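Local coordinates for de novo design, hyper stable, disulfide-rich mini protein (Synthetic construct, PDB 5JG9) that is a de novo designed, hyperstable, disulfide-rich mini protein with no known biological function, folding one helix onto a three-stranded antiparallel sheet, at residues E14-V17 and R18-C21. Sequence-based numbering, arbitrary orientation.
Sequences EERV and RREC
Glu14 runs out straight with CG anti to its own nitrogen (chi1 178°), while Arg18, one turn on, sends CG back beside the nitrogen (chi1 -81°); the two chains therefore lie alongside each other, pointing the same way. Arg18 turns the side of its guanidinium to one oxygen: Glu14 OE2 accepts from Arg18 NE at 2.7 Å and from Arg18 NH2 at 2.8 Å, on its anti side. With an alanine at Glu14, the Arg18 guanidinium would probably lose both bonds and be freer to turn. Glu15 and Arg19 repeat the pairing with bent chains, and here the syn side of Glu15 OE2 takes Arg19 NE at 3.0 Å and a longer bond from Arg19 NH1 at 3.2 Å. The returning Arg19 head lays one face over Arg16 CA. Arg16 and Glu20 reverse the charge order: a single, nearly straight bond joins Arg16 NE to Glu20 OE1 at 2.8 Å, reaching that oxygen from above the carboxylate plane. Long charged chains suit this outer side because they span one turn to a partner; Glu14 and Arg18 also touch Tyr41. Val17 and Cys21 turn compact groups inward, Val17 against Tyr41 and Cys21 into its disulfide with Cys43. The backbone bonds Arg18 N to Glu14 O and Cys21 N to Val17 O are those of a regular alpha-helix. Three i to i+4 salt bridges thus line an amphipathic helix packed on the antiparallel sheet of a disulfide-cross-linked beta-alpha-beta-beta miniprotein.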
loop_
_atom_site.group_PDB
_atom_site.type_symbol
_atom_site.label_atom_id
_atom_site.label_comp_id
_atom_site.label_asym_id
_atom_site.label_seq_id
_atom_site.Cartn_x
_atom_site.Cartn_y
_atom_site.Cartn_z
ATOM N N GLU A 14 4.765 9.843 0.787
ATOM C CA GLU A 14 5.312 8.510 0.896
ATOM C C GLU A 14 5.174 7.990 2.354
ATOM O O GLU A 14 4.826 6.859 2.600
ATOM C CB GLU A 14 6.779 8.561 0.517
ATOM C CG GLU A 14 7.479 7.215 0.641
ATOM C CD GLU A 14 8.957 7.298 0.338
ATOM O OE1 GLU A 14 9.471 8.403 0.083
ATOM O OE2 GLU A 14 9.588 6.249 0.348
ATOM N N GLU A 15 5.448 8.866 3.316
ATOM C CA GLU A 15 5.496 8.483 4.740
ATOM C C GLU A 15 4.120 7.926 5.173
ATOM O O GLU A 15 4.026 6.814 5.673
ATOM C CB GLU A 15 5.991 9.699 5.571
ATOM C CG GLU A 15 6.490 9.340 6.962
ATOM C CD GLU A 15 5.377 9.056 7.971
ATOM O OE1 GLU A 15 5.629 8.181 8.893
ATOM O OE2 GLU A 15 4.271 9.728 7.854
ATOM N N ARG A 16 3.054 8.638 4.793
ATOM C CA ARG A 16 1.668 8.262 5.121
ATOM C C ARG A 16 1.231 7.006 4.426
ATOM O O ARG A 16 0.590 6.130 5.003
ATOM C CB ARG A 16 0.726 9.370 4.696
ATOM C CG ARG A 16 -0.679 9.118 5.129
ATOM C CD ARG A 16 -1.549 10.347 4.930
ATOM N NE ARG A 16 -2.939 10.009 5.207
ATOM C CZ ARG A 16 -4.036 10.653 4.739
ATOM N NH1 ARG A 16 -3.921 11.722 3.959
ATOM N NH2 ARG A 16 -5.269 10.202 5.040
ATOM N N VAL A 17 1.584 6.893 3.150
ATOM C CA VAL A 17 1.192 5.748 2.395
ATOM C C VAL A 17 1.797 4.473 3.072
ATOM O O VAL A 17 1.118 3.418 3.166
ATOM C CB VAL A 17 1.596 5.852 0.902
ATOM C CG1 VAL A 17 1.302 4.581 0.153
ATOM C CG2 VAL A 17 0.827 6.971 0.210
ATOM N N ARG A 18 3.084 4.550 3.388
ATOM C CA ARG A 18 3.855 3.419 3.920
ATOM C C ARG A 18 3.258 2.964 5.255
ATOM O O ARG A 18 3.067 1.771 5.505
ATOM C CB ARG A 18 5.349 3.833 4.086
ATOM C CG ARG A 18 6.148 3.762 2.781
ATOM C CD ARG A 18 7.554 4.271 2.989
ATOM N NE ARG A 18 8.276 4.313 1.727
ATOM C CZ ARG A 18 8.646 3.234 1.012
ATOM N NH1 ARG A 18 8.430 1.950 1.391
ATOM N NH2 ARG A 18 9.240 3.467 -0.134
ATOM N N ARG A 19 3.038 3.966 6.109
ATOM C CA ARG A 19 2.384 3.822 7.451
ATOM C C ARG A 19 1.051 3.133 7.341
ATOM O O ARG A 19 0.772 2.090 7.973
ATOM C CB ARG A 19 2.229 5.254 8.129
ATOM C CG ARG A 19 3.255 5.659 9.160
ATOM C CD ARG A 19 2.805 6.781 10.154
ATOM N NE ARG A 19 2.417 8.034 9.437
ATOM C CZ ARG A 19 1.198 8.414 9.014
ATOM N NH1 ARG A 19 1.093 9.546 8.288
ATOM N NH2 ARG A 19 0.099 7.706 9.288
ATOM N N GLU A 20 0.206 3.674 6.495
ATOM C CA GLU A 20 -1.142 3.121 6.385
ATOM C C GLU A 20 -1.218 1.787 5.614
ATOM O O GLU A 20 -2.057 0.959 5.855
ATOM C CB GLU A 20 -2.091 4.142 5.700
ATOM C CG GLU A 20 -2.331 5.437 6.489
ATOM C CD GLU A 20 -3.288 6.371 5.837
ATOM O OE1 GLU A 20 -3.481 7.484 6.389
ATOM O OE2 GLU A 20 -3.966 6.012 4.858
ATOM N N CYS A 21 -0.294 1.561 4.701
ATOM C CA CYS A 21 -0.181 0.227 4.055
ATOM C C CYS A 21 0.181 -0.940 5.019
ATOM O O CYS A 21 -0.439 -1.990 4.988
ATOM C CB CYS A 21 0.853 0.270 2.948
ATOM S SG CYS A 21 0.733 -1.055 1.744
#